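Long-range contacts in protein synthesis inhibitor I (Hordeum vulgare, PDB 4FBC), which is a barley member of the ribosome-inactivating protein family, named as an inhibitor of protein synthesis, and holds adenosine monophosphate in a pocket: residues A76-A81 with A145-T150; L217-L222 with L259-P264; T130-G135 with V167-L172. The protein carries 3 engineered substitutions. All coordinates share one frame; numbering follows the deposited sequence.

Interaction 1 (A76-A81 with A145-T150)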
ATOM      1  N   ALA A  76       8.083  11.184  18.176  1.00 40.38           N
ATOM      2  CA  ALA A  76       8.062   9.735  18.021  1.00 38.79           C
ATOM      3  C   ALA A  76       7.009   9.382  16.980  1.00 32.69           C
ATOM      4  O   ALA A  76       5.894   9.914  17.007  1.00 39.33           O
ATOM      5  CB  ALA A  76       7.756   9.045  19.351  1.00 37.58           C
ATOM      6  N   GLY A  77       7.360   8.493  16.060  1.00 36.18           N
ATOM      7  CA  GLY A  77       6.461   8.167  14.972  1.00 32.17           C
ATOM      8  C   GLY A  77       5.484   7.053  15.285  1.00 30.79           C
ATOM      9  O   GLY A  77       5.734   6.226  16.161  1.00 33.31           O
ATOM     10  N   LEU A  78       4.355   7.057  14.579  1.00 26.99           N
ATOM     11  CA  LEU A  78       3.454   5.909  14.556  1.00 25.10           C
ATOM     12  C   LEU A  78       4.035   4.884  13.598  1.00 25.72           C
ATOM     13  O   LEU A  78       4.316   5.205  12.439  1.00 24.38           O
ATOM     14  CB  LEU A  78       2.063   6.329  14.078  1.00 22.58           C
ATOM     15  CG  LEU A  78       1.109   5.194  13.698  1.00 22.23           C
ATOM     16  CD1 LEU A  78       0.678   4.407  14.933  1.00 24.02           C
ATOM     17  CD2 LEU A  78      -0.106   5.727  12.953  1.00 24.25           C
ATOM     18  N   THR A  79       4.241   3.656  14.071  1.00 24.86           N
ATOM     19  CA  THR A  79       4.857   2.632  13.226  1.00 22.30           C
ATOM     20  C   THR A  79       3.782   1.721  12.655  1.00 24.77           C
ATOM     21  O   THR A  79       2.917   1.227  13.389  1.00 22.30           O
ATOM     22  CB  THR A  79       5.917   1.799  13.975  1.00 23.78           C
ATOM     23  OG1 THR A  79       6.896   2.670  14.553  1.00 26.66           O
ATOM     24  CG2 THR A  79       6.630   0.830  13.022  1.00 22.79           C
ATOM     25  N   LEU A  80       3.827   1.533  11.341  1.00 20.10           N
ATOM     26  CA  LEU A  80       2.911   0.636  10.645  1.00 20.27           C
ATOM     27  C   LEU A  80       3.669  -0.612  10.220  1.00 20.70           C
ATOM     28  O   LEU A  80       4.783  -0.512   9.709  1.00 18.54           O
ATOM     29  CB  LEU A  80       2.365   1.319   9.392  1.00 17.39           C
ATOM     30  CG  LEU A  80       1.758   2.703   9.582  1.00 19.61           C
ATOM     31  CD1 LEU A  80       1.179   3.213   8.260  1.00 19.02           C
ATOM     32  CD2 LEU A  80       0.686   2.658  10.652  1.00 19.54           C
ATOM     33  N   ALA A  81       3.061  -1.782  10.405  1.00 18.24           N
ATOM     34  CA  ALA A  81       3.633  -3.029   9.920  1.00 17.84           C
ATOM     35  C   ALA A  81       2.903  -3.461   8.653  1.00 15.96           C
ATOM     36  O   ALA A  81       1.696  -3.715   8.671  1.00 16.44           O
ATOM     37  CB  ALA A  81       3.532  -4.114  10.990  1.00 20.29           C
ATOM     38  N   ALA A 145      -4.726   9.778  16.107  1.00 25.43           N
ATOM     39  CA  ALA A 145      -5.755   8.886  16.650  1.00 25.35           C
ATOM     40  C   ALA A 145      -5.211   7.492  16.947  1.00 27.99           C
ATOM     41  O   ALA A 145      -5.514   6.906  17.997  1.00 27.36           O
ATOM     42  CB  ALA A 145      -6.937   8.802  15.708  1.00 27.38           C
ATOM     43  N   LEU A 146      -4.418   6.959  16.019  1.00 24.82           N
ATOM     44  CA  LEU A 146      -3.866   5.612  16.170  1.00 21.49           C
ATOM     45  C   LEU A 146      -2.677   5.595  17.132  1.00 27.14           C
ATOM     46  O   LEU A 146      -2.512   4.660  17.918  1.00 23.79           O
ATOM     47  CB  LEU A 146      -3.471   5.020  14.807  1.00 20.81           C
ATOM     48  CG  LEU A 146      -4.583   4.873  13.765  1.00 21.74           C
ATOM     49  CD1 LEU A 146      -4.098   4.120  12.527  1.00 18.27           C
ATOM     50  CD2 LEU A 146      -5.823   4.190  14.344  1.00 22.01           C
ATOM     51  N   HIS A 147      -1.847   6.632  17.079  1.00 23.05           N
ATOM     52  CA  HIS A 147      -0.657   6.673  17.925  1.00 26.24           C
ATOM     53  C   HIS A 147      -1.025   6.851  19.399  1.00 27.24           C
ATOM     54  O   HIS A 147      -0.277   6.429  20.280  1.00 28.28           O
ATOM     55  CB  HIS A 147       0.268   7.808  17.493  1.00 29.48           C
ATOM     56  CG  HIS A 147       1.676   7.669  17.981  1.00 29.12           C
ATOM     57  ND1 HIS A 147       2.403   8.737  18.459  1.00 33.45           N
ATOM     58  CD2 HIS A 147       2.502   6.596  18.036  1.00 26.88           C
ATOM     59  CE1 HIS A 147       3.613   8.327  18.797  1.00 33.12           C
ATOM     60  NE2 HIS A 147       3.698   7.032  18.551  1.00 34.81           N
ATOM     61  N   GLY A 148      -2.168   7.478  19.661  1.00 27.56           N
ATOM     62  CA  GLY A 148      -2.581   7.777  21.023  1.00 30.10           C
ATOM     63  C   GLY A 148      -3.396   6.684  21.700  1.00 33.12           C
ATOM     64  O   GLY A 148      -3.721   6.781  22.887  1.00 33.18           O
ATOM     65  N   ARG A 149      -3.731   5.647  20.943  1.00 28.41           N
ATOM     66  CA  ARG A 149      -4.469   4.503  21.473  1.00 31.40           C
ATOM     67  C   ARG A 149      -3.682   3.840  22.608  1.00 32.48           C
ATOM     68  O   ARG A 149      -2.480   3.630  22.497  1.00 32.36           O
ATOM     69  CB  ARG A 149      -4.729   3.498  20.341  1.00 32.22           C
ATOM     70  CG  ARG A 149      -5.819   2.487  20.623  1.00 37.44           C
ATOM     71  CD  ARG A 149      -6.081   1.589  19.420  1.00 29.81           C
ATOM     72  NE  ARG A 149      -7.109   0.597  19.723  1.00 32.41           N
ATOM     73  CZ  ARG A 149      -8.409   0.808  19.560  1.00 30.45           C
ATOM     74  NH1 ARG A 149      -8.829   1.973  19.085  1.00 38.34           N
ATOM     75  NH2 ARG A 149      -9.286  -0.143  19.863  1.00 30.70           N
ATOM     76  N   THR A 150      -4.338   3.537  23.723  1.00 37.72           N
ATOM     77  CA  THR A 150      -3.658   2.762  24.757  1.00 36.47           C
ATOM     78  C   THR A 150      -4.377   1.440  25.003  1.00 41.03           C
ATOM     79  O   THR A 150      -5.590   1.326  24.790  1.00 39.24           O
ATOM     80  CB  THR A 150      -3.460   3.541  26.085  1.00 42.52           C
ATOM     81  OG1 THR A 150      -4.528   3.234  26.990  1.00 39.04           O
ATOM     82  CG2 THR A 150      -3.411   5.047  25.838  1.00 38.15           C
TER
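Leu78 and His147 bring strand 78-83, an inner strand of the six-stranded mixed sheet, against helix 136-147, a sheet-on-helix contact in the ribosome-inactivating protein fold. Their CA atoms stand 5.4 Å apart. The tight part lies on the buried side. There Leu78, its CG anti to the backbone N (chi1 167°), spreads both methyls over the helix: CD2 meets Leu146 CB at 3.9 Å, while CD1 rests against the backbone of His147, 4.0 Å from its CA. Leu146 directs its CB at the strand, and Phe92 of strand 89-93 and Leu170 of helix 157-179 touch both leucines, so this apolar corner is closed by a neighbouring strand and a second helix.

Toward solvent the contact changes character. Here the His147 imidazole, swung out with CG anti to its own N (chi1 -161°), lies along the loop that leads into the strand. The backbone N of Leu78 sits over one ring face, near the rim, and CD2 of the ring is 3.7 Å from Leu78 CA. Exposed Ala76 adds mainly its carbonyl, whose O is 3.3 Å from His147 CE1. At the neighbouring corner of the ring, His147 NE2 comes within 3.2 Å of Gly77 O, but the angle is too poor for a hydrogen bond.

Interaction 2 (L217-L222 with L259-P264)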
ATOM      1  N   LEU A 217      -5.292  -5.020 -12.756  1.00 17.64           N
ATOM      2  CA  LEU A 217      -4.498  -4.095 -13.566  1.00 16.29           C
ATOM      3  C   LEU A 217      -3.072  -4.627 -13.702  1.00 13.48           C
ATOM      4  O   LEU A 217      -2.481  -4.551 -14.773  1.00 13.64           O
ATOM      5  CB  LEU A 217      -4.500  -2.683 -12.961  1.00 15.42           C
ATOM      6  CG  LEU A 217      -3.765  -1.605 -13.773  1.00 13.78           C
ATOM      7  CD1 LEU A 217      -4.323  -1.465 -15.191  1.00 16.99           C
ATOM      8  CD2 LEU A 217      -3.818  -0.257 -13.049  1.00 12.95           C
ATOM      9  N   SER A 218      -2.529  -5.168 -12.613  1.00 14.78           N
ATOM     10  CA  SER A 218      -1.189  -5.748 -12.640  1.00 15.95           C
ATOM     11  C   SER A 218      -1.134  -6.889 -13.650  1.00 17.46           C
ATOM     12  O   SER A 218      -0.244  -6.942 -14.501  1.00 14.89           O
ATOM     13  CB  SER A 218      -0.786  -6.257 -11.251  1.00 14.17           C
ATOM     14  OG  SER A 218      -0.684  -5.187 -10.326  1.00 14.68           O
ATOM     15  N   ALA A 219      -2.101  -7.801 -13.564  1.00 15.78           N
ATOM     16  CA  ALA A 219      -2.153  -8.919 -14.501  1.00 20.19           C
ATOM     17  C   ALA A 219      -2.325  -8.459 -15.952  1.00 16.00           C
ATOM     18  O   ALA A 219      -1.684  -8.993 -16.848  1.00 16.72           O
ATOM     19  CB  ALA A 219      -3.256  -9.891 -14.109  1.00 18.84           C
ATOM     20  N   ALA A 220      -3.189  -7.473 -16.192  1.00 14.89           N
ATOM     21  CA  ALA A 220      -3.376  -6.950 -17.543  1.00 15.46           C
ATOM     22  C   ALA A 220      -2.088  -6.431 -18.192  1.00 15.65           C
ATOM     23  O   ALA A 220      -1.856  -6.630 -19.387  1.00 17.16           O
ATOM     24  CB  ALA A 220      -4.460  -5.867 -17.556  1.00 20.15           C
ATOM     25  N   LEU A 221      -1.254  -5.740 -17.420  1.00 15.26           N
ATOM     26  CA  LEU A 221       0.010  -5.280 -17.973  1.00 14.08           C
ATOM     27  C   LEU A 221       1.009  -6.429 -18.145  1.00 16.72           C
ATOM     28  O   LEU A 221       1.683  -6.511 -19.175  1.00 16.77           O
ATOM     29  CB  LEU A 221       0.610  -4.154 -17.120  1.00 14.74           C
ATOM     30  CG  LEU A 221       1.791  -3.462 -17.789  1.00 15.91           C
ATOM     31  CD1 LEU A 221       1.370  -2.812 -19.115  1.00 17.39           C
ATOM     32  CD2 LEU A 221       2.362  -2.414 -16.845  1.00 17.64           C
ATOM     33  N   LEU A 222       1.091  -7.318 -17.152  1.00 15.69           N
ATOM     34  CA  LEU A 222       2.004  -8.468 -17.233  1.00 18.68           C
ATOM     35  C   LEU A 222       1.767  -9.334 -18.471  1.00 17.08           C
ATOM     36  O   LEU A 222       2.710  -9.877 -19.056  1.00 18.34           O
ATOM     37  CB  LEU A 222       1.903  -9.329 -15.969  1.00 13.19           C
ATOM     38  CG  LEU A 222       2.499  -8.694 -14.707  1.00 15.14           C
ATOM     39  CD1 LEU A 222       2.075  -9.456 -13.453  1.00 17.53           C
ATOM     40  CD2 LEU A 222       4.015  -8.649 -14.819  1.00 17.80           C
ATOM     41  N   LEU A 259       1.502  -5.949  -8.316  1.00 12.39           N
ATOM     42  CA  LEU A 259       1.409  -7.219  -7.585  1.00 14.41           C
ATOM     43  C   LEU A 259       1.885  -8.322  -8.515  1.00 15.45           C
ATOM     44  O   LEU A 259       1.564  -8.323  -9.702  1.00 14.22           O
ATOM     45  CB  LEU A 259      -0.047  -7.485  -7.196  1.00 14.78           C
ATOM     46  CG  LEU A 259      -0.352  -8.803  -6.466  1.00 14.71           C
ATOM     47  CD1 LEU A 259       0.276  -8.787  -5.095  1.00 14.54           C
ATOM     48  CD2 LEU A 259      -1.873  -8.976  -6.365  1.00 15.94           C
ATOM     49  N   PHE A 260       2.665  -9.266  -8.003  1.00 14.71           N
ATOM     50  CA  PHE A 260       3.029 -10.382  -8.854  1.00 16.02           C
ATOM     51  C   PHE A 260       1.789 -11.234  -9.150  1.00 14.54           C
ATOM     52  O   PHE A 260       1.035 -11.590  -8.247  1.00 16.77           O
ATOM     53  CB  PHE A 260       4.123 -11.254  -8.241  1.00 14.32           C
ATOM     54  CG  PHE A 260       4.513 -12.389  -9.125  1.00 16.65           C
ATOM     55  CD1 PHE A 260       5.374 -12.184 -10.194  1.00 14.96           C
ATOM     56  CD2 PHE A 260       3.973 -13.653  -8.928  1.00 17.56           C
ATOM     57  CE1 PHE A 260       5.716 -13.232 -11.044  1.00 16.06           C
ATOM     58  CE2 PHE A 260       4.310 -14.698  -9.777  1.00 16.41           C
ATOM     59  CZ  PHE A 260       5.176 -14.493 -10.823  1.00 16.12           C
ATOM     60  N   VAL A 261       1.590 -11.541 -10.423  1.00 16.79           N
ATOM     61  CA  VAL A 261       0.535 -12.455 -10.834  1.00 16.57           C
ATOM     62  C   VAL A 261       1.087 -13.482 -11.821  1.00 17.18           C
ATOM     63  O   VAL A 261       1.829 -13.135 -12.748  1.00 17.43           O
ATOM     64  CB  VAL A 261      -0.629 -11.710 -11.514  1.00 17.63           C
ATOM     65  CG1 VAL A 261      -1.778 -12.690 -11.785  1.00 19.55           C
ATOM     66  CG2 VAL A 261      -1.112 -10.554 -10.665  1.00 15.81           C
ATOM     67  N   GLU A 262       0.735 -14.747 -11.623  1.00 18.15           N
ATOM     68  CA  GLU A 262       1.063 -15.762 -12.615  1.00 19.19           C
ATOM     69  C   GLU A 262       0.098 -15.651 -13.772  1.00 20.57           C
ATOM     70  O   GLU A 262      -1.098 -15.903 -13.609  1.00 25.62           O
ATOM     71  CB  GLU A 262       0.951 -17.163 -12.012  1.00 20.00           C
ATOM     72  CG  GLU A 262       2.005 -17.480 -10.981  1.00 18.95           C
ATOM     73  CD  GLU A 262       1.970 -18.936 -10.547  1.00 21.90           C
ATOM     74  OE1 GLU A 262       0.907 -19.394 -10.071  1.00 24.91           O
ATOM     75  OE2 GLU A 262       3.005 -19.622 -10.681  1.00 21.73           O
ATOM     76  N   VAL A 263       0.603 -15.252 -14.935  1.00 20.30           N
ATOM     77  CA  VAL A 263      -0.222 -15.186 -16.139  1.00 21.28           C
ATOM     78  C   VAL A 263       0.259 -16.272 -17.104  1.00 21.69           C
ATOM     79  O   VAL A 263       1.427 -16.667 -17.059  1.00 19.89           O
ATOM     80  CB  VAL A 263      -0.190 -13.775 -16.797  1.00 21.31           C
ATOM     81  CG1 VAL A 263      -0.616 -12.707 -15.784  1.00 17.70           C
ATOM     82  CG2 VAL A 263       1.191 -13.458 -17.354  1.00 20.64           C
ATOM     83  N   PRO A 264      -0.641 -16.791 -17.954  1.00 24.74           N
ATOM     84  CA  PRO A 264      -0.191 -17.862 -18.856  1.00 23.91           C
ATOM     85  C   PRO A 264       0.976 -17.415 -19.731  1.00 22.89           C
ATOM     86  O   PRO A 264       0.898 -16.375 -20.387  1.00 26.51           O
ATOM     87  CB  PRO A 264      -1.428 -18.136 -19.716  1.00 24.35           C
ATOM     88  CG  PRO A 264      -2.575 -17.767 -18.829  1.00 23.28           C
ATOM     89  CD  PRO A 264      -2.090 -16.553 -18.053  1.00 23.93           C
TER
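From Ser218 to Leu222 one side of helix 214-225 is lined by an extended segment, 259-264, which has no regular secondary structure and belongs to the loop between helices 248-254 and 269-278. This is a loop-on-helix contact in the C-terminal part of a ribosome-inactivating protein. The two backbones come closest at two points, Ser218 CA to Leu259 CA at 5.9 Å and Ala219 CA to Val261 CA at 5.8 Å. Along the loop Val261 and Val263 direct their CB atoms at the helix, whereas those of Phe260 and Glu262 point away.

A single hydrogen bond joins the segments, from Leu259 N to Ser218 OG, 3.1 Å long and bent to 141° at the hydrogen. Ser218 OG lies beside its own backbone N (chi1 -65°) and also bonds to the carbonyl O of Trp214, one turn back in the helix. The buried hydroxyl therefore has two partners, and it ties the loop to the turn that carries Trp214, a residue of the adenosine monophosphate pocket. The side chain of Leu259 comes to about 5 Å from that ligand and touches Trp214 and Gln215.

Beyond the serine the contact is apolar. Val261 straddles the methyl of Ala219, with CG1 at 3.9 Å and CG2 at 4.1 Å from Ala219 CB. Val263 follows, chiefly through CG1, which reaches Ala219 CB and Leu222 CB, both at 4.2 Å. Leu222 reaches the loop backbone with its CD1 methyl, which ends 3.7 Å from Val261 N.

Interaction 3 (T130-G135 with V167-L172)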
ATOM      1  N   THR A 130     -14.779   6.765  -2.462  1.00 24.07           N
ATOM      2  CA  THR A 130     -14.957   8.103  -3.012  1.00 24.72           C
ATOM      3  C   THR A 130     -15.471   9.097  -1.959  1.00 28.62           C
ATOM      4  O   THR A 130     -15.629  10.283  -2.247  1.00 27.25           O
ATOM      5  CB  THR A 130     -15.893   8.076  -4.237  1.00 27.65           C
ATOM      6  OG1 THR A 130     -16.955   7.134  -4.012  1.00 25.92           O
ATOM      7  CG2 THR A 130     -15.121   7.664  -5.481  1.00 25.79           C
ATOM      8  N   ASN A 131     -15.716   8.604  -0.746  1.00 26.37           N
ATOM      9  CA  ASN A 131     -16.243   9.419   0.353  1.00 29.54           C
ATOM     10  C   ASN A 131     -15.179   9.821   1.369  1.00 32.62           C
ATOM     11  O   ASN A 131     -15.450  10.618   2.275  1.00 30.22           O
ATOM     12  CB  ASN A 131     -17.363   8.677   1.098  1.00 31.03           C
ATOM     13  CG  ASN A 131     -18.602   8.459   0.247  1.00 35.60           C
ATOM     14  OD1 ASN A 131     -18.888   9.235  -0.668  1.00 38.00           O
ATOM     15  ND2 ASN A 131     -19.349   7.397   0.548  1.00 37.05           N
ATOM     16  N   VAL A 132     -13.979   9.262   1.233  1.00 29.88           N
ATOM     17  CA  VAL A 132     -12.929   9.478   2.226  1.00 25.62           C
ATOM     18  C   VAL A 132     -12.089  10.722   1.931  1.00 27.18           C
ATOM     19  O   VAL A 132     -11.386  10.787   0.923  1.00 25.69           O
ATOM     20  CB  VAL A 132     -11.982   8.263   2.317  1.00 25.02           C
ATOM     21  CG1 VAL A 132     -10.992   8.445   3.457  1.00 25.46           C
ATOM     22  CG2 VAL A 132     -12.786   6.979   2.502  1.00 27.26           C
ATOM     23  N   ALA A 133     -12.147  11.701   2.829  1.00 31.03           N
ATOM     24  CA  ALA A 133     -11.334  12.908   2.685  1.00 26.93           C
ATOM     25  C   ALA A 133      -9.862  12.606   2.938  1.00 26.17           C
ATOM     26  O   ALA A 133      -9.500  12.046   3.977  1.00 27.96           O
ATOM     27  CB  ALA A 133     -11.818  13.996   3.627  1.00 27.66           C
ATOM     28  N   LEU A 134      -9.018  12.988   1.989  1.00 23.66           N
ATOM     29  CA  LEU A 134      -7.579  12.846   2.151  1.00 27.15           C
ATOM     30  C   LEU A 134      -6.958  14.241   2.196  1.00 22.36           C
ATOM     31  O   LEU A 134      -7.547  15.199   1.683  1.00 26.01           O
ATOM     32  CB  LEU A 134      -6.997  12.036   0.994  1.00 24.15           C
ATOM     33  CG  LEU A 134      -7.619  10.639   0.825  1.00 23.56           C
ATOM     34  CD1 LEU A 134      -7.038   9.918  -0.371  1.00 26.45           C
ATOM     35  CD2 LEU A 134      -7.428   9.829   2.079  1.00 27.72           C
ATOM     36  N   GLY A 135      -5.783  14.351   2.803  1.00 23.98           N
ATOM     37  CA  GLY A 135      -5.087  15.627   2.896  1.00 24.45           C
ATOM     38  C   GLY A 135      -4.101  15.632   4.045  1.00 20.90           C
ATOM     39  O   GLY A 135      -4.012  14.653   4.797  1.00 22.97           O
ATOM     40  N   VAL A 167      -7.453   4.369  10.017  1.00 19.10           N
ATOM     41  CA  VAL A 167      -6.859   3.309   9.203  1.00 19.10           C
ATOM     42  C   VAL A 167      -7.120   3.487   7.703  1.00 16.90           C
ATOM     43  O   VAL A 167      -6.211   3.311   6.884  1.00 19.74           O
ATOM     44  CB  VAL A 167      -7.334   1.914   9.670  1.00 17.94           C
ATOM     45  CG1 VAL A 167      -6.900   0.830   8.668  1.00 21.30           C
ATOM     46  CG2 VAL A 167      -6.781   1.628  11.042  1.00 19.49           C
ATOM     47  N   THR A 168      -8.353   3.849   7.344  1.00 17.36           N
ATOM     48  CA  THR A 168      -8.733   4.028   5.946  1.00 18.74           C
ATOM     49  C   THR A 168      -7.887   5.136   5.319  1.00 18.41           C
ATOM     50  O   THR A 168      -7.378   5.002   4.191  1.00 16.88           O
ATOM     51  CB  THR A 168     -10.223   4.394   5.807  1.00 20.87           C
ATOM     52  OG1 THR A 168     -11.024   3.386   6.439  1.00 20.46           O
ATOM     53  CG2 THR A 168     -10.620   4.500   4.350  1.00 22.79           C
ATOM     54  N   THR A 169      -7.730   6.217   6.077  1.00 16.53           N
ATOM     55  CA  THR A 169      -6.944   7.374   5.644  1.00 15.60           C
ATOM     56  C   THR A 169      -5.506   6.957   5.345  1.00 18.40           C
ATOM     57  O   THR A 169      -4.950   7.302   4.294  1.00 18.51           O
ATOM     58  CB  THR A 169      -6.941   8.476   6.721  1.00 19.76           C
ATOM     59  OG1 THR A 169      -8.288   8.916   6.956  1.00 22.21           O
ATOM     60  CG2 THR A 169      -6.090   9.668   6.257  1.00 20.32           C
ATOM     61  N   LEU A 170      -4.904   6.197   6.255  1.00 17.87           N
ATOM     62  CA  LEU A 170      -3.529   5.761   6.057  1.00 16.78           C
ATOM     63  C   LEU A 170      -3.376   4.749   4.926  1.00 18.92           C
ATOM     64  O   LEU A 170      -2.386   4.776   4.200  1.00 17.70           O
ATOM     65  CB  LEU A 170      -2.934   5.213   7.354  1.00 18.05           C
ATOM     66  CG  LEU A 170      -2.911   6.179   8.532  1.00 19.45           C
ATOM     67  CD1 LEU A 170      -2.123   5.589   9.686  1.00 19.87           C
ATOM     68  CD2 LEU A 170      -2.318   7.534   8.107  1.00 18.72           C
ATOM     69  N   LEU A 171      -4.343   3.845   4.785  1.00 16.35           N
ATOM     70  CA  LEU A 171      -4.299   2.867   3.705  1.00 17.57           C
ATOM     71  C   LEU A 171      -4.215   3.582   2.366  1.00 17.47           C
ATOM     72  O   LEU A 171      -3.424   3.206   1.492  1.00 15.71           O
ATOM     73  CB  LEU A 171      -5.543   1.978   3.747  1.00 16.89           C
ATOM     74  CG  LEU A 171      -5.388   0.781   4.672  1.00 20.87           C
ATOM     75  CD1 LEU A 171      -6.702   0.035   4.765  1.00 17.46           C
ATOM     76  CD2 LEU A 171      -4.300  -0.130   4.164  1.00 19.11           C
ATOM     77  N   LEU A 172      -5.018   4.631   2.222  1.00 16.51           N
ATOM     78  CA  LEU A 172      -5.049   5.390   0.987  1.00 15.09           C
ATOM     79  C   LEU A 172      -3.780   6.209   0.788  1.00 14.35           C
ATOM     80  O   LEU A 172      -3.210   6.212  -0.303  1.00 16.53           O
ATOM     81  CB  LEU A 172      -6.297   6.272   0.933  1.00 16.50           C
ATOM     82  CG  LEU A 172      -7.576   5.500   0.611  1.00 18.63           C
ATOM     83  CD1 LEU A 172      -8.786   6.290   1.078  1.00 19.82           C
ATOM     84  CD2 LEU A 172      -7.663   5.223  -0.888  1.00 16.16           C
TER
HETATM   85  O   HOH W   1     -10.090  10.836   6.220  1.00 29.30           O
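Val132 and Leu134 form the apolar side of this contact, meeting Thr168 and Leu172, which lie one turn apart on helix 157-179. From Val132, CG2 touches Thr168 CG2 at 3.8 Å, and CG1 lies near the same methyl and touches Leu172 CD1 at 3.9 Å. Leu134 approaches Leu172 at about a right angle, and both its CD1 and CD2 lie 3.9 Å from Leu172 CB. With CG beside its backbone N (chi1 -76°), Leu172 sets CD1 against both Val132 and Leu134.

The polar link is indirect. One water donates to Ala133 O at 2.6 Å and to Thr169 OG1 at 2.7 Å, bridging this carbonyl and the helix. Thr168 OG1 and Thr169 OG1 bond back to the carbonyls of Arg164 and Glu165, one turn earlier, which leaves the CG2 methyl of Thr168 facing Val132.

Helix 181-190 packs on Leu134 through Phe186 and Leu190, and the Leu134 backbone bonds to Gly201 in a short, weakly bonded antiparallel pair with strand 200-201. On other sides of helix 157-179, Leu170 meets helix 136-147, while Leu171, part of the adenosine monophosphate pocket, packs on helix 119-123 and strand 89-93.

Interactions 1 and 3 are neighbours, with centres about 17 Å apart, and they touch: Leu170 CD1 lies 3.8 Å from both Leu146 CD1 and Leu78 CD2. Their segments alternate along the chain, and strand 134-135, helix 136-147 and helix 157-179 run consecutively, so helix 157-179 meets interaction 1 through Leu170 and the 130-135 segment through other residues. Interaction 2 comes later in the chain, across the chain's centre from both, at about 34 Å from interaction 1 and about 26 Å from interaction 3, centre to centre. Adenosine monophosphate connects the two regions: its pocket includes Leu171 of interaction 3 and Trp214, from the helix of interaction 2.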